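Long-range contacts in ribosomal protein S2-related protein (PDB 2JH3), which binds a [4Fe-4S] cluster, has a chelatase-like fold and may act as a sirohydrochlorin ferrochelatase: residues L333-E338 with T350-W355; R293-L298 with R309-E314; G10-H14 with G47-Q51. One frame throughout, in Å; residues are numbered along the deposited sequence.

Contact 1. Residues L333-E338 with T350-W355; sequences LTARDE and TLPRGW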
loop_
_atom_site.group_PDB
_atom_site.type_symbol
_atom_site.label_atom_id
_atom_site.label_comp_id
_atom_site.label_asym_id
_atom_site.label_seq_id
_atom_site.Cartn_x
_atom_site.Cartn_y
_atom_site.Cartn_z
ATOM N N LEU A 333 7.640 -17.464 -3.499
ATOM C CA LEU A 333 7.482 -16.430 -4.483
ATOM C C LEU A 333 6.475 -15.318 -4.096
ATOM O O LEU A 333 6.542 -14.178 -4.617
ATOM C CB LEU A 333 7.096 -17.001 -5.839
ATOM C CG LEU A 333 8.087 -16.934 -7.021
ATOM C CD1 LEU A 333 9.583 -17.123 -6.631
ATOM C CD2 LEU A 333 7.637 -17.953 -8.117
ATOM N N THR A 334 5.592 -15.616 -3.185
ATOM C CA THR A 334 4.559 -14.681 -2.720
ATOM C C THR A 334 4.859 -14.123 -1.319
ATOM O O THR A 334 4.042 -13.392 -0.719
ATOM C CB THR A 334 3.191 -15.385 -2.736
ATOM O OG1 THR A 334 3.207 -16.565 -1.933
ATOM C CG2 THR A 334 2.777 -15.758 -4.171
ATOM N N ALA A 335 6.047 -14.458 -0.795
ATOM C CA ALA A 335 6.444 -14.032 0.525
ATOM C C ALA A 335 6.799 -12.526 0.600
ATOM O O ALA A 335 6.728 -11.916 1.682
ATOM C CB ALA A 335 7.622 -14.904 1.066
ATOM N N ARG A 336 7.154 -11.918 -0.519
ATOM C CA ARG A 336 7.510 -10.506 -0.539
ATOM C C ARG A 336 6.710 -9.800 -1.621
ATOM O O ARG A 336 6.318 -10.431 -2.632
ATOM C CB ARG A 336 9.021 -10.343 -0.821
ATOM C CG ARG A 336 9.897 -10.943 0.288
ATOM C CD ARG A 336 11.443 -10.942 -0.044
ATOM N NE ARG A 336 12.173 -11.371 1.192
ATOM C CZ ARG A 336 12.475 -10.598 2.264
ATOM N NH1 ARG A 336 12.140 -9.292 2.359
ATOM N NH2 ARG A 336 13.082 -11.136 3.311
ATOM N N ASP A 337 6.509 -8.502 -1.415
ATOM C CA ASP A 337 5.860 -7.626 -2.362
ATOM C C ASP A 337 6.832 -7.187 -3.444
ATOM O O ASP A 337 8.028 -7.581 -3.444
ATOM C CB ASP A 337 5.126 -6.465 -1.677
ATOM C CG ASP A 337 6.085 -5.381 -1.058
ATOM O OD1 ASP A 337 7.281 -5.320 -1.438
ATOM O OD2 ASP A 337 5.615 -4.602 -0.197
ATOM N N GLU A 338 6.323 -6.419 -4.403
ATOM C CA GLU A 338 7.128 -6.011 -5.548
ATOM C C GLU A 338 8.297 -5.078 -5.209
ATOM O O GLU A 338 9.194 -4.915 -6.038
ATOM C CB GLU A 338 6.232 -5.460 -6.692
ATOM C CG GLU A 338 5.395 -6.600 -7.343
ATOM C CD GLU A 338 4.369 -6.115 -8.334
ATOM O OE1 GLU A 338 4.375 -4.918 -8.664
ATOM O OE2 GLU A 338 3.578 -6.917 -8.837
ATOM N N THR A 350 -1.100 -6.795 -1.845
ATOM C CA THR A 350 0.298 -6.551 -2.195
ATOM C C THR A 350 0.948 -7.785 -2.779
ATOM O O THR A 350 2.152 -7.832 -2.857
ATOM C CB THR A 350 1.075 -6.136 -0.970
ATOM O OG1 THR A 350 0.991 -7.198 -0.035
ATOM C CG2 THR A 350 0.491 -4.845 -0.356
ATOM N N LEU A 351 0.153 -8.735 -3.317
ATOM C CA LEU A 351 0.672 -9.968 -3.878
ATOM C C LEU A 351 1.443 -9.523 -5.092
ATOM O O LEU A 351 0.984 -8.702 -5.823
ATOM C CB LEU A 351 -0.451 -10.906 -4.289
ATOM C CG LEU A 351 -0.176 -12.360 -4.589
ATOM C CD1 LEU A 351 0.230 -12.972 -3.353
ATOM C CD2 LEU A 351 -1.425 -13.000 -5.147
ATOM N N PRO A 352 2.640 -10.033 -5.287
ATOM C CA PRO A 352 3.403 -9.712 -6.472
ATOM C C PRO A 352 2.927 -10.446 -7.751
ATOM O O PRO A 352 2.295 -11.494 -7.699
ATOM C CB PRO A 352 4.848 -10.082 -6.044
ATOM C CG PRO A 352 4.634 -11.279 -5.187
ATOM C CD PRO A 352 3.359 -10.964 -4.401
ATOM N N ARG A 353 3.171 -9.784 -8.874
ATOM C CA ARG A 353 2.957 -10.293 -10.182
ATOM C C ARG A 353 4.169 -11.117 -10.636
ATOM O O ARG A 353 5.186 -11.173 -9.981
ATOM C CB ARG A 353 2.650 -9.171 -11.178
ATOM C CG ARG A 353 1.314 -8.542 -10.988
ATOM C CD ARG A 353 1.179 -7.255 -11.814
ATOM N NE ARG A 353 1.860 -6.143 -11.176
ATOM C CZ ARG A 353 1.890 -4.868 -11.589
ATOM N NH1 ARG A 353 1.301 -4.518 -12.714
ATOM N NH2 ARG A 353 2.493 -3.954 -10.813
ATOM N N GLY A 354 3.957 -11.856 -11.704
ATOM C CA GLY A 354 5.062 -12.461 -12.445
ATOM C C GLY A 354 5.328 -13.957 -12.325
ATOM O O GLY A 354 6.251 -14.486 -12.943
ATOM N N TRP A 355 4.418 -14.632 -11.670
ATOM C CA TRP A 355 4.563 -16.037 -11.318
ATOM C C TRP A 355 3.380 -16.874 -11.774
ATOM O O TRP A 355 2.288 -16.344 -12.042
ATOM C CB TRP A 355 4.784 -16.156 -9.823
ATOM C CG TRP A 355 3.596 -15.628 -9.030
ATOM C CD1 TRP A 355 3.447 -14.385 -8.581
ATOM C CD2 TRP A 355 2.410 -16.343 -8.619
ATOM N NE1 TRP A 355 2.280 -14.240 -7.955
ATOM C CE2 TRP A 355 1.588 -15.422 -7.988
ATOM C CE3 TRP A 355 1.970 -17.663 -8.753
ATOM C CZ2 TRP A 355 0.341 -15.774 -7.432
ATOM C CZ3 TRP A 355 0.752 -18.017 -8.200
ATOM C CH2 TRP A 355 -0.062 -17.076 -7.585
HETATM O O HOH W 1 3.485 -6.159 -4.691
#
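Glu338 and Arg353 meet in a side-on, bidentate salt bridge that pins together two loop segments of the DR2241 stabilising domain, between helix 327-333 and strand 355-359. The carboxylate and guanidinium planes are only 19° apart. Arg353 NE reaches Glu338 OE2 at 3.0 Å on a nearly straight bond, while Arg353 NH2 goes to Glu338 OE1, each oxygen using its syn lone pair. The anti lone pair of Glu338 OE2 takes the backbone N of Arg353 at 2.9 Å, so one oxygen is gripped twice and the carboxylate cannot easily rotate. The arginine chain runs out extended and turns at chi3 (-78°), which brings NE round to the oxygen that the amide N also holds. Arg353 NH1 turns to the carbonyl of Leu426 in the second subunit, so the ion pair also belongs to the dimer interface.

Pro352 wedges in beside this bridge: its CB lies 3.8 Å from Glu338 CG, and its CG presses against the carbonyls of Leu333 and Arg336. Farther along, Thr334 sends its methyl CG2 over one face of the Trp355 indole, toward the rim, and the same methyl lies alongside Leu351 CD1 at 3.9 Å. Its OG1 looks back to the carbonyl of Leu330 in the preceding helix. Leu333 CD2 packs against Trp355 CB, the two side chains running in opposite directions. Between the backbones, a water accepts from Glu338 N and donates to Thr350 O. The indole itself is fixed from within its own segment, Trp355 NE1 donating to Pro352 O at 2.8 Å.

Contact 2. Residues R293-L298 with R309-E314; sequences RLGEVL and RHTLDE
Arg293 reaches across to Glu314 in a salt bridge, NH2 to OE1 at 2.9 Å; the acceptor lies in the guanidinium plane, but the nitrogen meets the carboxylate from above its plane. Glu314 CG, anti to the backbone N (chi1 -168°) with the chain extended beyond it, carries the carboxylate out to Arg293. A water joins Arg293 NH1, Thr311 O and the same Glu314 OE1. Leu294 opens a type II' turn through Gly295, whose positive phi suits glycine. At Glu296 the carbonyl O accepts from Thr311 N at 2.8 Å and sits over one face of the His310 ring. Glu296 CB also lies over a face of that imidazole, a CH-pi contact 4.2 Å from the centroid, while its carboxylate pairs with Arg349 of the second subunit. With an alanine at His310, the Glu296 side chain would probably lose its flat neighbour and Leu312 N the ND1 acceptor. Val297 faces His310 in a non-hydrogen-bonded antiparallel pair. Leu298 and Arg309 form the hydrogen-bonded pair, and Leu298 CD1 covers a face of the Arg293 guanidinium. The contact thus lies at the open end of the beta hairpin of strands 297-302 and 305-310, with edge strand 292-294 turning into it and Leu294 packed on helix 275-290.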
loop_
_atom_site.group_PDB
_atom_site.type_symbol
_atom_site.label_atom_id
_atom_site.label_comp_id
_atom_site.label_asym_id
_atom_site.label_seq_id
_atom_site.Cartn_x
_atom_site.Cartn_y
_atom_site.Cartn_z
ATOM N N ARG A 293 -11.812 -17.178 -8.578
ATOM C CA ARG A 293 -10.908 -16.165 -8.095
ATOM C C ARG A 293 -10.978 -16.057 -6.592
ATOM O O ARG A 293 -12.075 -16.046 -6.021
ATOM C CB ARG A 293 -11.283 -14.828 -8.709
ATOM C CG ARG A 293 -11.134 -14.736 -10.171
ATOM C CD ARG A 293 -12.032 -13.641 -10.805
ATOM N NE ARG A 293 -11.965 -13.773 -12.254
ATOM C CZ ARG A 293 -10.982 -13.369 -13.030
ATOM N NH1 ARG A 293 -9.995 -12.579 -12.575
ATOM N NH2 ARG A 293 -11.040 -13.670 -14.332
ATOM N N LEU A 294 -9.824 -15.992 -5.935
ATOM C CA LEU A 294 -9.721 -15.927 -4.494
ATOM C C LEU A 294 -8.810 -14.776 -4.184
ATOM O O LEU A 294 -7.616 -14.832 -4.525
ATOM C CB LEU A 294 -9.086 -17.252 -3.940
ATOM C CG LEU A 294 -9.728 -18.611 -4.241
ATOM C CD1 LEU A 294 -9.094 -19.781 -3.447
ATOM C CD2 LEU A 294 -11.210 -18.612 -3.885
ATOM N N GLY A 295 -9.325 -13.670 -3.622
ATOM C CA GLY A 295 -8.465 -12.491 -3.386
ATOM C C GLY A 295 -7.872 -12.050 -4.700
ATOM O O GLY A 295 -8.583 -11.725 -5.648
ATOM N N GLU A 296 -6.536 -12.031 -4.775
ATOM C CA GLU A 296 -5.804 -11.590 -5.932
ATOM C C GLU A 296 -5.268 -12.754 -6.784
ATOM O O GLU A 296 -4.408 -12.522 -7.671
ATOM C CB GLU A 296 -4.603 -10.772 -5.492
ATOM C CG GLU A 296 -4.900 -9.356 -4.919
ATOM C CD GLU A 296 -3.570 -8.508 -4.704
ATOM O OE1 GLU A 296 -2.854 -8.768 -3.704
ATOM O OE2 GLU A 296 -3.321 -7.536 -5.475
ATOM N N VAL A 297 -5.840 -13.932 -6.601
ATOM C CA VAL A 297 -5.429 -15.138 -7.308
ATOM C C VAL A 297 -6.507 -15.749 -8.176
ATOM O O VAL A 297 -7.677 -15.838 -7.789
ATOM C CB VAL A 297 -4.860 -16.201 -6.314
ATOM C CG1 VAL A 297 -4.503 -17.541 -6.969
ATOM C CG2 VAL A 297 -3.616 -15.632 -5.750
ATOM N N LEU A 298 -6.084 -16.125 -9.383
ATOM C CA LEU A 298 -6.891 -16.775 -10.394
ATOM C C LEU A 298 -6.555 -18.280 -10.353
ATOM O O LEU A 298 -5.391 -18.655 -10.457
ATOM C CB LEU A 298 -6.603 -16.215 -11.797
ATOM C CG LEU A 298 -7.455 -16.799 -12.942
ATOM C CD1 LEU A 298 -8.854 -16.570 -12.751
ATOM C CD2 LEU A 298 -7.033 -16.220 -14.263
ATOM N N ARG A 309 -2.274 -18.037 -10.687
ATOM C CA ARG A 309 -1.472 -16.857 -11.050
ATOM C C ARG A 309 -2.169 -15.650 -10.452
ATOM O O ARG A 309 -3.289 -15.742 -9.956
ATOM C CB ARG A 309 -1.328 -16.680 -12.580
ATOM C CG ARG A 309 -2.588 -16.335 -13.266
ATOM C CD ARG A 309 -2.388 -16.094 -14.721
ATOM N NE ARG A 309 -1.803 -17.221 -15.503
ATOM C CZ ARG A 309 -1.383 -17.081 -16.749
ATOM N NH1 ARG A 309 -1.455 -15.933 -17.399
ATOM N NH2 ARG A 309 -0.918 -18.095 -17.394
ATOM N N HIS A 310 -1.512 -14.490 -10.517
ATOM C CA HIS A 310 -2.132 -13.262 -10.013
ATOM C C HIS A 310 -3.253 -12.895 -10.990
ATOM O O HIS A 310 -3.084 -12.969 -12.191
ATOM C CB HIS A 310 -1.082 -12.176 -9.934
ATOM C CG HIS A 310 -1.447 -11.018 -9.087
ATOM N ND1 HIS A 310 -2.446 -10.143 -9.417
ATOM C CD2 HIS A 310 -0.861 -10.517 -7.989
ATOM C CE1 HIS A 310 -2.476 -9.168 -8.523
ATOM N NE2 HIS A 310 -1.530 -9.373 -7.651
ATOM N N THR A 311 -4.401 -12.429 -10.490
ATOM C CA THR A 311 -5.417 -11.933 -11.363
ATOM C C THR A 311 -4.997 -10.804 -12.334
ATOM O O THR A 311 -5.511 -10.741 -13.458
ATOM C CB THR A 311 -6.628 -11.505 -10.565
ATOM O OG1 THR A 311 -6.211 -10.651 -9.530
ATOM C CG2 THR A 311 -7.329 -12.674 -9.937
ATOM N N LEU A 312 -4.056 -9.940 -11.969
ATOM C CA LEU A 312 -3.530 -8.932 -12.860
ATOM C C LEU A 312 -2.758 -9.530 -14.064
ATOM O O LEU A 312 -2.532 -8.857 -15.056
ATOM C CB LEU A 312 -2.594 -7.918 -12.108
ATOM C CG LEU A 312 -3.269 -6.928 -11.100
ATOM C CD1 LEU A 312 -2.190 -6.166 -10.337
ATOM C CD2 LEU A 312 -4.171 -6.009 -11.808
ATOM N N ASP A 313 -2.258 -10.753 -13.889
ATOM C CA ASP A 313 -1.554 -11.493 -14.915
ATOM C C ASP A 313 -2.493 -12.403 -15.731
ATOM O O ASP A 313 -1.981 -13.194 -16.490
ATOM C CB ASP A 313 -0.433 -12.375 -14.244
ATOM C CG ASP A 313 0.780 -11.547 -13.806
ATOM O OD1 ASP A 313 1.029 -10.442 -14.397
ATOM O OD2 ASP A 313 1.468 -11.995 -12.858
ATOM N N GLU A 314 -3.842 -12.360 -15.541
ATOM C CA GLU A 314 -4.740 -13.034 -16.456
ATOM C C GLU A 314 -4.378 -12.753 -17.908
ATOM O O GLU A 314 -4.020 -11.649 -18.207
ATOM C CB GLU A 314 -6.212 -12.665 -16.184
ATOM C CG GLU A 314 -7.117 -13.582 -16.930
ATOM C CD GLU A 314 -8.579 -13.299 -16.817
ATOM O OE1 GLU A 314 -9.008 -12.407 -16.032
ATOM O OE2 GLU A 314 -9.296 -14.085 -17.480
HETATM O O HOH W 2 -8.081 -11.047 -13.974
HETATM O O HOH W 3 -8.674 -10.139 -7.908
#

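Contact 3. Residues G10-H14 with G47-Q51; sequences GHGSH and GYWQQ
The His11 and Trp49 side chains run alongside each other and meet as an offset edge-to-face pair: the edge of the indole six-membered ring is turned toward the imidazole face, with centroids 5.1 Å apart and planes at 73°. Both side chains leave the backbone with CG anti to N (chi1 -176° at Trp49), which carries the two rings out in step. Next to them, Gln50 lays its CB and CG against the His11 carbonyl.

Beneath the side chains, the backbones run parallel. Gly10 N donates to Gly47 O at 2.8 Å, Trp49 N to Gly10 O, and Gln50 N to His11 O at 2.8 Å, so the pairing carries on past the strand ends into both loops. The Tyr48 ring packs beside Gly10, where a CB would clash with Tyr48 CE2; at Gly12 a CB would run into Gln51 CG.

Gln51, with CG between its backbone N and carbonyl carbon (chi1 67°) and the chain extended beyond, carries its amide to the first loop: OE1 accepts from Ser13 N at 2.9 Å, in the carbonyl plane and on a lone pair. The same oxygen takes Trp342 NE1, which ties this loop to the stabilising domain. His14 lies with its ring edge toward Gln50 O, ND1 making a weak bond of 3.0 Å, and its NE2 has a weak bond to Thr455 O, close to cluster ligand Cys454. Outermost, Tyr48 OH is held by Glu46, and Ser13 OG by the amides of His15 and His16.

The pair marks the C-terminal ends of neighbouring strands 5-10 and 43-48 in the sheet of the first CbiX domain, with Tyr48 packed on helix 18-35 and Trp49 on helix 78-88.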
loop_
_atom_site.group_PDB
_atom_site.type_symbol
_atom_site.label_atom_id
_atom_site.label_comp_id
_atom_site.label_asym_id
_atom_site.label_seq_id
_atom_site.Cartn_x
_atom_site.Cartn_y
_atom_site.Cartn_z
ATOM N N GLY A 10 7.015 -21.223 14.821
ATOM C CA GLY A 10 8.191 -20.353 14.806
ATOM C C GLY A 10 7.845 -18.980 15.327
ATOM O O GLY A 10 6.672 -18.636 15.555
ATOM N N HIS A 11 8.858 -18.175 15.461
ATOM C CA HIS A 11 8.678 -16.781 15.894
ATOM C C HIS A 11 7.978 -15.891 14.777
ATOM O O HIS A 11 6.926 -15.251 14.999
ATOM C CB HIS A 11 10.060 -16.223 16.261
ATOM C CG HIS A 11 10.001 -14.865 16.861
ATOM N ND1 HIS A 11 9.984 -14.663 18.224
ATOM C CD2 HIS A 11 9.875 -13.644 16.298
ATOM C CE1 HIS A 11 9.844 -13.368 18.469
ATOM N NE2 HIS A 11 9.812 -12.728 17.321
ATOM N N GLY A 12 8.567 -15.902 13.606
ATOM C CA GLY A 12 8.162 -15.040 12.483
ATOM C C GLY A 12 8.579 -13.578 12.654
ATOM O O GLY A 12 9.209 -13.206 13.662
ATOM N N SER A 13 8.136 -12.718 11.715
ATOM C CA SER A 13 8.496 -11.277 11.758
ATOM C C SER A 13 7.573 -10.481 10.882
ATOM O O SER A 13 7.015 -11.022 9.900
ATOM C CB SER A 13 9.906 -11.118 11.203
ATOM O OG SER A 13 10.395 -9.784 11.234
ATOM N N HIS A 14 7.382 -9.207 11.258
ATOM C CA HIS A 14 6.740 -8.264 10.389
ATOM C C HIS A 14 7.657 -7.840 9.276
ATOM O O HIS A 14 7.178 -7.451 8.228
ATOM C CB HIS A 14 6.231 -7.047 11.086
ATOM C CG HIS A 14 5.163 -7.290 12.082
ATOM N ND1 HIS A 14 4.520 -8.499 12.216
ATOM C CD2 HIS A 14 4.544 -6.435 12.921
ATOM C CE1 HIS A 14 3.612 -8.397 13.181
ATOM N NE2 HIS A 14 3.620 -7.151 13.633
ATOM N N GLY A 47 2.982 -22.584 12.032
ATOM C CA GLY A 47 2.390 -21.397 12.604
ATOM C C GLY A 47 3.442 -20.458 13.186
ATOM O O GLY A 47 4.567 -20.884 13.518
ATOM N N TYR A 48 3.082 -19.182 13.312
ATOM C CA TYR A 48 4.061 -18.180 13.768
ATOM C C TYR A 48 3.441 -17.234 14.765
ATOM O O TYR A 48 2.256 -16.969 14.733
ATOM C CB TYR A 48 4.665 -17.391 12.589
ATOM C CG TYR A 48 5.376 -18.252 11.628
ATOM C CD1 TYR A 48 4.715 -18.766 10.560
ATOM C CD2 TYR A 48 6.728 -18.602 11.814
ATOM C CE1 TYR A 48 5.341 -19.648 9.670
ATOM C CE2 TYR A 48 7.354 -19.501 10.962
ATOM C CZ TYR A 48 6.653 -20.003 9.868
ATOM O OH TYR A 48 7.289 -20.860 8.975
ATOM N N TRP A 49 4.264 -16.687 15.632
ATOM C CA TRP A 49 3.819 -15.677 16.538
ATOM C C TRP A 49 3.554 -14.350 15.776
ATOM O O TRP A 49 2.508 -13.743 15.962
ATOM C CB TRP A 49 4.879 -15.488 17.657
ATOM C CG TRP A 49 4.509 -14.527 18.735
ATOM C CD1 TRP A 49 3.318 -13.930 18.951
ATOM C CD2 TRP A 49 5.415 -13.955 19.676
ATOM N NE1 TRP A 49 3.404 -13.035 20.003
ATOM C CE2 TRP A 49 4.686 -13.054 20.472
ATOM C CE3 TRP A 49 6.758 -14.147 19.930
ATOM C CZ2 TRP A 49 5.269 -12.341 21.527
ATOM C CZ3 TRP A 49 7.328 -13.454 20.974
ATOM C CH2 TRP A 49 6.587 -12.561 21.751
ATOM N N GLN A 50 4.495 -13.929 14.932
ATOM C CA GLN A 50 4.515 -12.588 14.368
ATOM C C GLN A 50 4.160 -12.521 12.872
ATOM O O GLN A 50 4.358 -11.471 12.225
ATOM C CB GLN A 50 5.892 -11.970 14.607
ATOM C CG GLN A 50 6.137 -11.760 16.030
ATOM C CD GLN A 50 5.214 -10.738 16.592
ATOM O OE1 GLN A 50 5.092 -9.642 16.037
ATOM N NE2 GLN A 50 4.520 -11.075 17.673
ATOM N N GLN A 51 3.649 -13.610 12.297
ATOM C CA GLN A 51 3.182 -13.604 10.911
ATOM C C GLN A 51 2.208 -14.704 10.641
ATOM O O GLN A 51 1.997 -15.558 11.504
ATOM C CB GLN A 51 4.355 -13.666 9.905
ATOM C CG GLN A 51 5.139 -14.991 9.919
ATOM C CD GLN A 51 6.369 -14.911 9.059
ATOM O OE1 GLN A 51 7.313 -14.196 9.330
ATOM N NE2 GLN A 51 6.366 -15.675 7.998
HETATM O O HOH W 4 7.851 -8.609 14.358
#

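In the fold
From the N terminus, contact 3 comes first: it closes the beta-alpha-beta crossover from strand 5-10 through helix 18-35 to strand 43-48 in the first chelatase-like domain. Much later, contact 2 closes the hairpin of strands 297-302 and 305-310, and contact 1 then closes the short loop ahead of strand 355-359. The three follow in series; none nests in or crosses another. Contacts 1 and 2 touch within the stabilising domain, through Gly354 N to Asp313 OD2 and Leu351 N to Glu296 OE1, and both border the second subunit. Contact 3 does not touch the others directly, its centre about 19 Å from that of contact 1, but Trp342, in the loop closed by contact 1, reaches Gln51.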